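Local coordinates for conjugal transfer protein (Escherichia coli, PDB 5I97), which is a VirB8-like inner-membrane component of the pKM101 type IV secretion system, probably needed to build the channel that exports plasmid DNA, here represented by the periplasmic part, at residues Q36-R41 and V90-V95; F108-R113 and Q124-I129; E133-A138 and G150-S155. All blocks are in the same frame, centred on the assembly; numbering follows the deposited sequence.

Contact 1: residues Q36-R41 and V90-V95; sequences QYVIHR and VKINSV
Ile39 reaches from the helix to Val90 and Ile92, whose side chains set out toward the helix. From its CB the longer branch leads to CG1, which lies anti to the carbonyl carbon (chi1 -72°) and rests 4.0 Å from CG1 of Val90. The chain then runs on extended, and the terminal CD1 of Ile39 comes to 4.2 Å from CG1 of Ile92. CG1 and CD1, consecutive atoms of one branch, meet Val90 and Ile92 in that order. Val38, next to it on the helix, meets the terminal CD1 of Ile92, one atom beyond the CG1 that Ile39 meets: Val38 CG1 stands 3.9 Å from Ile92 CD1 and 4.4 Å from Val90 CG1. That CG1 faces the strand because it is turned anti to the backbone N (chi1 170°). The axes of 36-41 and 90-95 approach to 8.7 Å, their directions 152° apart, roughly antiparallel; this is the layout of the VirB8 periplasmic domain, an NTF2-like fold in which a long helix lies against a curved antiparallel sheet. No hydrogen bond crosses between the two segments, as suits a layer of aliphatic groups; beta-branched residues are at ease in the strand and give compact methyl surfaces. Val38 extends the apolar layer to Ile106 and Phe108 of strand 103-114, and Ile92 also touches Ile106. Tyr37 packs on Val56 and Val64 of helices 49-58 and 62-69, where Arg41 NH1 meets Tyr37 OH in the guanidinium plane at 3.0 Å and Ser60 also bonds that oxygen.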
loop_
_atom_site.group_PDB
_atom_site.type_symbol
_atom_site.label_atom_id
_atom_site.label_comp_id
_atom_site.label_asym_id
_atom_site.label_seq_id
_atom_site.Cartn_x
_atom_site.Cartn_y
_atom_site.Cartn_z
ATOM N N GLN A 36 3.926 12.192 -12.959
ATOM C CA GLN A 36 4.136 10.815 -13.413
ATOM C C GLN A 36 5.607 10.504 -13.557
ATOM O O GLN A 36 6.060 9.422 -13.218
ATOM C CB GLN A 36 3.462 10.576 -14.766
ATOM C CG GLN A 36 1.977 10.413 -14.704
ATOM C CD GLN A 36 1.594 9.138 -14.025
ATOM O OE1 GLN A 36 1.013 9.156 -12.949
ATOM N NE2 GLN A 36 1.901 8.013 -14.658
ATOM N N TYR A 37 6.348 11.472 -14.062
ATOM C CA TYR A 37 7.762 11.294 -14.286
ATOM C C TYR A 37 8.474 11.108 -12.956
ATOM O O TYR A 37 9.273 10.190 -12.809
ATOM C CB TYR A 37 8.336 12.476 -15.056
ATOM C CG TYR A 37 9.785 12.328 -15.441
ATOM C CD1 TYR A 37 10.152 11.706 -16.626
ATOM C CD2 TYR A 37 10.794 12.806 -14.615
ATOM C CE1 TYR A 37 11.485 11.574 -16.986
ATOM C CE2 TYR A 37 12.125 12.684 -14.967
ATOM C CZ TYR A 37 12.468 12.066 -16.150
ATOM O OH TYR A 37 13.791 11.943 -16.489
ATOM N N VAL A 38 8.183 11.985 -12.002
ATOM C CA VAL A 38 8.789 11.904 -10.688
ATOM C C VAL A 38 8.417 10.600 -10.002
ATOM O O VAL A 38 9.248 9.956 -9.383
ATOM C CB VAL A 38 8.371 13.086 -9.804
ATOM C CG1 VAL A 38 8.805 12.859 -8.348
ATOM C CG2 VAL A 38 8.926 14.381 -10.360
ATOM N N ILE A 39 7.163 10.202 -10.118
ATOM C CA ILE A 39 6.735 8.959 -9.513
ATOM C C ILE A 39 7.452 7.756 -10.132
ATOM O O ILE A 39 7.899 6.865 -9.414
ATOM C CB ILE A 39 5.220 8.807 -9.616
ATOM C CG1 ILE A 39 4.542 9.790 -8.661
ATOM C CG2 ILE A 39 4.795 7.408 -9.244
ATOM C CD1 ILE A 39 3.050 9.917 -8.860
ATOM N N HIS A 40 7.580 7.741 -11.460
ATOM C CA HIS A 40 8.257 6.653 -12.148
ATOM C C HIS A 40 9.732 6.595 -11.770
ATOM O O HIS A 40 10.293 5.516 -11.606
ATOM C CB HIS A 40 8.154 6.810 -13.667
ATOM C CG HIS A 40 6.862 6.345 -14.260
ATOM N ND1 HIS A 40 6.326 5.100 -14.011
ATOM C CD2 HIS A 40 6.008 6.954 -15.119
ATOM C CE1 HIS A 40 5.198 4.965 -14.683
ATOM N NE2 HIS A 40 4.983 6.075 -15.365
ATOM N N ARG A 41 10.353 7.763 -11.642
ATOM C CA ARG A 41 11.797 7.841 -11.475
ATOM C C ARG A 41 12.261 7.697 -10.027
ATOM O O ARG A 41 13.290 7.083 -9.769
ATOM C CB ARG A 41 12.313 9.154 -12.059
ATOM C CG ARG A 41 13.779 9.380 -11.854
ATOM C CD ARG A 41 14.352 10.344 -12.854
ATOM N NE ARG A 41 15.771 10.562 -12.610
ATOM C CZ ARG A 41 16.609 11.133 -13.466
ATOM N NH1 ARG A 41 16.184 11.538 -14.656
ATOM N NH2 ARG A 41 17.877 11.289 -13.134
ATOM N N VAL A 90 6.450 7.175 -3.547
ATOM C CA VAL A 90 6.465 8.628 -3.688
ATOM C C VAL A 90 5.135 9.284 -3.346
ATOM O O VAL A 90 4.081 8.793 -3.713
ATOM C CB VAL A 90 6.829 9.047 -5.148
ATOM C CG1 VAL A 90 6.602 10.550 -5.372
ATOM C CG2 VAL A 90 8.247 8.636 -5.506
ATOM N N LYS A 91 5.215 10.389 -2.616
ATOM C CA LYS A 91 4.090 11.282 -2.365
ATOM C C LYS A 91 4.387 12.669 -2.929
ATOM O O LYS A 91 5.325 13.324 -2.487
ATOM C CB LYS A 91 3.800 11.378 -0.864
ATOM C CG LYS A 91 2.529 12.125 -0.516
ATOM C CD LYS A 91 1.320 11.615 -1.273
ATOM C CE LYS A 91 0.057 12.186 -0.663
ATOM N NZ LYS A 91 0.145 13.668 -0.626
ATOM N N ILE A 92 3.618 13.098 -3.925
ATOM C CA ILE A 92 3.749 14.457 -4.447
ATOM C C ILE A 92 3.088 15.444 -3.490
ATOM O O ILE A 92 1.917 15.291 -3.161
ATOM C CB ILE A 92 3.114 14.594 -5.847
ATOM C CG1 ILE A 92 3.717 13.573 -6.817
ATOM C CG2 ILE A 92 3.299 16.004 -6.388
ATOM C CD1 ILE A 92 5.177 13.794 -7.130
ATOM N N ASN A 93 3.817 16.468 -3.069
ATOM C CA ASN A 93 3.277 17.428 -2.109
ATOM C C ASN A 93 2.799 18.737 -2.756
ATOM O O ASN A 93 1.791 19.308 -2.344
ATOM C CB ASN A 93 4.314 17.741 -1.031
ATOM C CG ASN A 93 4.774 16.492 -0.278
ATOM O OD1 ASN A 93 5.972 16.241 -0.143
ATOM N ND2 ASN A 93 3.823 15.697 0.194
ATOM N N SER A 94 3.545 19.228 -3.743
ATOM C CA SER A 94 3.160 20.451 -4.440
ATOM C C SER A 94 3.868 20.544 -5.781
ATOM O O SER A 94 4.972 20.020 -5.942
ATOM C CB SER A 94 3.469 21.691 -3.588
ATOM O OG SER A 94 4.861 21.860 -3.405
ATOM N N VAL A 95 3.225 21.214 -6.735
ATOM C CA VAL A 95 3.788 21.433 -8.065
ATOM C C VAL A 95 3.648 22.886 -8.476
ATOM O O VAL A 95 2.546 23.416 -8.514
ATOM C CB VAL A 95 3.098 20.557 -9.127
ATOM C CG1 VAL A 95 3.687 20.823 -10.508
ATOM C CG2 VAL A 95 3.216 19.085 -8.762
#

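Contact 2: residues F108-R113 and Q124-I129; sequences FTTVRR and QRWIAI
Trp126 gives its indole NE1-H to OG1 of Thr110, 2.9 Å away and nearly straight at 163°, with the oxygen at the ring edge and close to its plane. This bond lies on one face of a beta hairpin made by strands 103-114 and 124-134. Phe108 pairs with Trp126, and Thr110 with Gln124, as antiparallel hydrogen-bonded pairs: Trp126 N reaches Phe108 O at 2.8 Å, and Thr110 N reaches Gln124 O at 3.0 Å. Between them Thr109 and Arg125 form a non-hydrogen-bonded pair whose side chains project from the other face. Threonine suits this strand position of Thr110: with chi1 53° its OG1 lies between backbone N and carbonyl carbon and meets the indole N-H. Phe108 turns its ring beneath Trp126: Trp126 CB lies over the phenylalanine face, offset toward the rim, 3.5 Å from Phe108 CE1. The five-membered ring continues the overlap as an offset stack, its plane at 28° to the phenylalanine ring. A leucine in place of Trp126 would probably leave Thr110 OG1 without its N-H donor and lose the offset stack of the indole on Phe108, though CB could stay over the ring. The aromatic pair also packs, with Ala128, against Val158 of the adjoining strand 151-160. Ala128, small enough to admit the ring, sets its CB 3.8 Å from Phe108 CE1. On the other face Thr109 OG1, bonded to Asn93 OD1, lies 3.5 Å from the CG methylene of Arg125.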
loop_
_atom_site.group_PDB
_atom_site.type_symbol
_atom_site.label_atom_id
_atom_site.label_comp_id
_atom_site.label_asym_id
_atom_site.label_seq_id
_atom_site.Cartn_x
_atom_site.Cartn_y
_atom_site.Cartn_z
ATOM N N PHE A 108 8.264 16.647 -3.086
ATOM C CA PHE A 108 7.747 15.313 -2.882
ATOM C C PHE A 108 8.403 14.581 -1.719
ATOM O O PHE A 108 9.485 14.930 -1.251
ATOM C CB PHE A 108 7.892 14.503 -4.187
ATOM C CG PHE A 108 9.316 14.240 -4.607
ATOM C CD1 PHE A 108 10.072 15.228 -5.210
ATOM C CD2 PHE A 108 9.876 12.981 -4.466
ATOM C CE1 PHE A 108 11.364 14.981 -5.603
ATOM C CE2 PHE A 108 11.166 12.732 -4.883
ATOM C CZ PHE A 108 11.909 13.730 -5.443
ATOM N N THR A 109 7.721 13.539 -1.275
ATOM C CA THR A 109 8.144 12.766 -0.133
ATOM C C THR A 109 8.304 11.310 -0.515
ATOM O O THR A 109 7.448 10.740 -1.184
ATOM C CB THR A 109 7.142 12.890 1.018
ATOM O OG1 THR A 109 7.173 14.232 1.506
ATOM C CG2 THR A 109 7.504 11.946 2.161
ATOM N N THR A 110 9.416 10.724 -0.101
ATOM C CA THR A 110 9.635 9.300 -0.299
ATOM C C THR A 110 9.561 8.557 1.032
ATOM O O THR A 110 10.037 9.039 2.057
ATOM C CB THR A 110 10.989 9.016 -0.980
ATOM O OG1 THR A 110 12.039 9.667 -0.261
ATOM C CG2 THR A 110 10.972 9.539 -2.402
ATOM N N VAL A 111 8.936 7.390 1.001
ATOM C CA VAL A 111 8.910 6.495 2.151
ATOM C C VAL A 111 9.535 5.169 1.745
ATOM O O VAL A 111 8.976 4.428 0.941
ATOM C CB VAL A 111 7.482 6.252 2.673
ATOM C CG1 VAL A 111 7.496 5.212 3.788
ATOM C CG2 VAL A 111 6.864 7.548 3.169
ATOM N N ARG A 112 10.723 4.898 2.265
ATOM C CA ARG A 112 11.416 3.657 1.928
ATOM C C ARG A 112 11.066 2.554 2.916
ATOM O O ARG A 112 10.966 2.795 4.123
ATOM C CB ARG A 112 12.923 3.883 1.888
ATOM C CG ARG A 112 13.754 2.644 1.672
ATOM C CD ARG A 112 15.190 3.045 1.522
ATOM N NE ARG A 112 16.052 1.893 1.340
ATOM C CZ ARG A 112 16.765 1.340 2.312
ATOM N NH1 ARG A 112 16.707 1.839 3.534
ATOM N NH2 ARG A 112 17.527 0.287 2.053
ATOM N N ARG A 113 10.962 1.328 2.425
ATOM C CA ARG A 113 10.683 0.230 3.319
ATOM C C ARG A 113 11.573 -0.968 3.010
ATOM O O ARG A 113 11.539 -1.520 1.911
ATOM C CB ARG A 113 9.211 -0.165 3.189
ATOM C CG ARG A 113 8.855 -1.509 3.784
ATOM C CD ARG A 113 9.006 -1.471 5.295
ATOM N NE ARG A 113 8.664 -2.745 5.915
ATOM C CZ ARG A 113 7.466 -3.029 6.413
ATOM N NH1 ARG A 113 6.486 -2.145 6.325
ATOM N NH2 ARG A 113 7.242 -4.210 6.970
ATOM N N GLN A 124 11.435 11.186 3.747
ATOM C CA GLN A 124 12.433 12.153 3.296
ATOM C C GLN A 124 11.775 13.116 2.307
ATOM O O GLN A 124 11.021 12.684 1.443
ATOM C CB GLN A 124 13.624 11.446 2.649
ATOM C CG GLN A 124 14.494 10.675 3.620
ATOM C CD GLN A 124 15.456 9.772 2.897
ATOM O OE1 GLN A 124 15.049 8.912 2.108
ATOM N NE2 GLN A 124 16.739 9.995 3.110
ATOM N N ARG A 125 12.036 14.411 2.440
ATOM C CA ARG A 125 11.370 15.393 1.582
ATOM C C ARG A 125 12.350 15.975 0.578
ATOM O O ARG A 125 13.500 16.261 0.916
ATOM C CB ARG A 125 10.728 16.507 2.410
ATOM C CG ARG A 125 9.601 15.986 3.306
ATOM C CD ARG A 125 8.837 17.071 4.097
ATOM N NE ARG A 125 7.742 17.630 3.298
ATOM C CZ ARG A 125 6.534 17.930 3.772
ATOM N NH1 ARG A 125 6.256 17.752 5.056
ATOM N NH2 ARG A 125 5.601 18.417 2.964
ATOM N N TRP A 126 11.905 16.129 -0.665
ATOM C CA TRP A 126 12.801 16.578 -1.728
ATOM C C TRP A 126 12.216 17.678 -2.606
ATOM O O TRP A 126 11.004 17.865 -2.670
ATOM C CB TRP A 126 13.177 15.402 -2.624
ATOM C CG TRP A 126 13.550 14.158 -1.906
ATOM C CD1 TRP A 126 12.708 13.169 -1.496
ATOM C CD2 TRP A 126 14.865 13.738 -1.535
ATOM N NE1 TRP A 126 13.410 12.176 -0.885
ATOM C CE2 TRP A 126 14.746 12.499 -0.901
ATOM C CE3 TRP A 126 16.139 14.300 -1.691
ATOM C CZ2 TRP A 126 15.841 11.802 -0.399
ATOM C CZ3 TRP A 126 17.230 13.607 -1.197
ATOM C CH2 TRP A 126 17.075 12.373 -0.558
ATOM N N ILE A 127 13.090 18.373 -3.323
ATOM C CA ILE A 127 12.664 19.330 -4.337
ATOM C C ILE A 127 13.226 18.913 -5.691
ATOM O O ILE A 127 14.435 18.736 -5.841
ATOM C CB ILE A 127 13.127 20.755 -4.018
ATOM C CG1 ILE A 127 12.756 21.133 -2.585
ATOM C CG2 ILE A 127 12.529 21.738 -5.003
ATOM C CD1 ILE A 127 13.302 22.470 -2.141
ATOM N N ALA A 128 12.351 18.770 -6.677
ATOM C CA ALA A 128 12.773 18.459 -8.034
ATOM C C ALA A 128 12.586 19.666 -8.952
ATOM O O ALA A 128 11.466 20.140 -9.147
ATOM C CB ALA A 128 12.000 17.272 -8.566
ATOM N N ILE A 129 13.696 20.184 -9.472
ATOM C CA ILE A 129 13.658 21.254 -10.470
ATOM C C ILE A 129 13.750 20.659 -11.870
ATOM O O ILE A 129 14.755 20.064 -12.234
ATOM C CB ILE A 129 14.801 22.264 -10.278
ATOM C CG1 ILE A 129 14.842 22.776 -8.834
ATOM C CG2 ILE A 129 14.680 23.401 -11.284
ATOM C CD1 ILE A 129 13.601 23.503 -8.407
#

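Contact 3: residues E133-A138 and G150-S155; sequences EYKSLA and GFRVTS
Strands 124-134 and 151-160 pair antiparallel at the edge of the sheet, Glu133 facing Arg152 and Tyr134 facing Phe151. Glu133 and Arg152 form a hydrogen-bonded pair through their backbones, with Arg152 N 2.9 Å from Glu133 O. On one face, CG of Glu133 (chi1 61°) and CG of Arg152 (chi1 80°) each stand between backbone N and carbonyl carbon, and the extended chains beyond run side by side to bring the charged ends together. Glu133 OE2 takes both arginine donors: Arg152 NE at 2.8 Å, on its anti lone pair, and Arg152 NH2 at 3.0 Å, nearly in line with its C-O bond. The two N-H bonds of this side-on salt bridge hold the guanidinium almost coplanar with the carboxylate. Over one guanidinium face lies CG of Lys135, 3.6 Å from Arg152 NE. Lys135 NZ stands 5.0 Å from Arg152 NH2, and the nearby Glu133 carboxylate probably offsets the like charges. Thr154 adds its methyl, CG2 standing 3.5 Å from Glu133 CG. On the other face of the strands Phe151 turns an edge toward the ring of Tyr134 in a T-shaped pair, planes at 64°, with Phe151 CD1 3.8 Å from Tyr134 CZ. Tyrosine suits the spot because its ring packs here while its OH bonds Asp30; Trp33 and Leu34 of helix 27-42 meet Phe151. Where the pairing runs out, Lys135 N bonds Gly150 O at 2.9 Å. Gly150 has a positive phi, and any CB there would collide with Lys135 O, so glycine is the natural choice. Further along, Thr154 and Ser155 both face Gly131 in a classic beta bulge. The whole belongs to a curved antiparallel sheet packed against a helix, as in NTF2-like folds.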
loop_
_atom_site.group_PDB
_atom_site.type_symbol
_atom_site.label_atom_id
_atom_site.label_comp_id
_atom_site.label_asym_id
_atom_site.label_seq_id
_atom_site.Cartn_x
_atom_site.Cartn_y
_atom_site.Cartn_z
ATOM N N GLU A 133 9.340 19.783 -22.110
ATOM C CA GLU A 133 8.839 20.196 -23.415
ATOM C C GLU A 133 8.093 19.026 -24.049
ATOM O O GLU A 133 8.239 17.887 -23.605
ATOM C CB GLU A 133 9.989 20.644 -24.318
ATOM C CG GLU A 133 11.018 19.561 -24.595
ATOM C CD GLU A 133 12.102 20.018 -25.550
ATOM O OE1 GLU A 133 12.354 21.239 -25.627
ATOM O OE2 GLU A 133 12.702 19.156 -26.226
ATOM N N TYR A 134 7.306 19.290 -25.088
ATOM C CA TYR A 134 6.672 18.206 -25.818
ATOM C C TYR A 134 7.262 18.165 -27.221
ATOM O O TYR A 134 7.437 19.201 -27.854
ATOM C CB TYR A 134 5.161 18.370 -25.842
ATOM C CG TYR A 134 4.494 18.343 -24.479
ATOM C CD1 TYR A 134 4.498 19.461 -23.658
ATOM C CD2 TYR A 134 3.806 17.222 -24.045
ATOM C CE1 TYR A 134 3.862 19.451 -22.435
ATOM C CE2 TYR A 134 3.167 17.204 -22.822
ATOM C CZ TYR A 134 3.192 18.326 -22.023
ATOM O OH TYR A 134 2.559 18.326 -20.800
ATOM N N LYS A 135 7.593 16.968 -27.691
ATOM C CA LYS A 135 8.135 16.786 -29.030
ATOM C C LYS A 135 7.425 15.703 -29.808
ATOM O O LYS A 135 7.296 14.576 -29.341
ATOM C CB LYS A 135 9.623 16.435 -28.967
ATOM C CG LYS A 135 10.539 17.519 -28.455
ATOM C CD LYS A 135 10.705 18.623 -29.489
ATOM C CE LYS A 135 11.727 19.662 -29.051
ATOM N NZ LYS A 135 11.815 20.805 -30.005
ATOM N N SER A 136 6.937 16.054 -30.987
ATOM C CA SER A 136 6.533 15.037 -31.938
ATOM C C SER A 136 7.780 14.370 -32.508
ATOM O O SER A 136 8.584 15.017 -33.193
ATOM C CB SER A 136 5.699 15.642 -33.061
ATOM O OG SER A 136 6.498 16.493 -33.862
ATOM N N LEU A 137 7.960 13.090 -32.218
ATOM C CA LEU A 137 9.055 12.357 -32.819
ATOM C C LEU A 137 8.521 11.066 -33.395
ATOM O O LEU A 137 7.378 10.692 -33.125
ATOM C CB LEU A 137 10.154 12.062 -31.801
ATOM C CG LEU A 137 10.841 13.252 -31.133
ATOM C CD1 LEU A 137 11.486 12.798 -29.853
ATOM C CD2 LEU A 137 11.859 13.913 -32.061
ATOM N N ALA A 138 9.332 10.407 -34.216
ATOM C CA ALA A 138 8.942 9.118 -34.748
ATOM C C ALA A 138 8.663 8.197 -33.571
ATOM O O ALA A 138 9.572 7.857 -32.817
ATOM C CB ALA A 138 10.029 8.548 -35.646
ATOM N N GLY A 150 4.423 12.866 -26.482
ATOM C CA GLY A 150 5.858 13.036 -26.626
ATOM C C GLY A 150 6.440 13.944 -25.564
ATOM O O GLY A 150 7.366 14.704 -25.825
ATOM N N PHE A 151 5.881 13.871 -24.362
ATOM C CA PHE A 151 6.407 14.625 -23.237
ATOM C C PHE A 151 7.841 14.213 -22.962
ATOM O O PHE A 151 8.182 13.039 -23.047
ATOM C CB PHE A 151 5.538 14.391 -21.994
ATOM C CG PHE A 151 6.126 14.926 -20.717
ATOM C CD1 PHE A 151 5.981 16.258 -20.373
ATOM C CD2 PHE A 151 6.792 14.085 -19.841
ATOM C CE1 PHE A 151 6.509 16.745 -19.188
ATOM C CE2 PHE A 151 7.320 14.566 -18.660
ATOM C CZ PHE A 151 7.185 15.895 -18.334
ATOM N N ARG A 152 8.691 15.176 -22.653
ATOM C CA ARG A 152 10.029 14.816 -22.243
ATOM C C ARG A 152 10.626 15.850 -21.305
ATOM O O ARG A 152 10.369 17.050 -21.419
ATOM C CB ARG A 152 10.943 14.571 -23.447
ATOM C CG ARG A 152 11.512 15.784 -24.138
ATOM C CD ARG A 152 12.327 15.309 -25.342
ATOM N NE ARG A 152 13.008 16.386 -26.052
ATOM C CZ ARG A 152 13.828 16.189 -27.081
ATOM N NH1 ARG A 152 14.084 14.957 -27.502
ATOM N NH2 ARG A 152 14.408 17.224 -27.674
ATOM N N VAL A 153 11.404 15.339 -20.356
ATOM C CA VAL A 153 12.111 16.145 -19.387
ATOM C C VAL A 153 13.476 16.507 -19.954
ATOM O O VAL A 153 14.219 15.634 -20.419
ATOM C CB VAL A 153 12.275 15.383 -18.056
ATOM C CG1 VAL A 153 13.151 16.153 -17.083
ATOM C CG2 VAL A 153 10.922 15.072 -17.456
ATOM N N THR A 154 13.807 17.794 -19.906
ATOM C CA THR A 154 15.020 18.318 -20.531
ATOM C C THR A 154 16.132 18.626 -19.538
ATOM O O THR A 154 17.281 18.816 -19.923
ATOM C CB THR A 154 14.718 19.597 -21.335
ATOM O OG1 THR A 154 14.274 20.627 -20.447
ATOM C CG2 THR A 154 13.647 19.327 -22.358
ATOM N N SER A 155 15.770 18.761 -18.269
ATOM C CA SER A 155 16.758 18.866 -17.211
ATOM C C SER A 155 16.125 18.370 -15.924
ATOM O O SER A 155 14.917 18.472 -15.747
ATOM C CB SER A 155 17.287 20.286 -17.068
ATOM O OG SER A 155 16.348 21.117 -16.435
#

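How the contacts relate
All three contacts use one four-stranded antiparallel sheet, in the order 86-98, 103-114, 124-134, 151-160, and contact 1 adds helix 27-42, which packs on it. They follow one another along the chain as 1, 2, 3. Contact 1 joins helix to edge strand. Contact 2, whose centre is about 8 Å away, touches it directly through the pairing of strands 86-98 and 103-114. Contact 3 lies about 18 Å from contact 1 and 25 Å from contact 2, centre to centre, on the opposite side of the chain's centre from contact 2, yet shares strand 124-134 with it. Tyr37 packs on Val153, which carries the helix of the VirB8 domain across to contact 3.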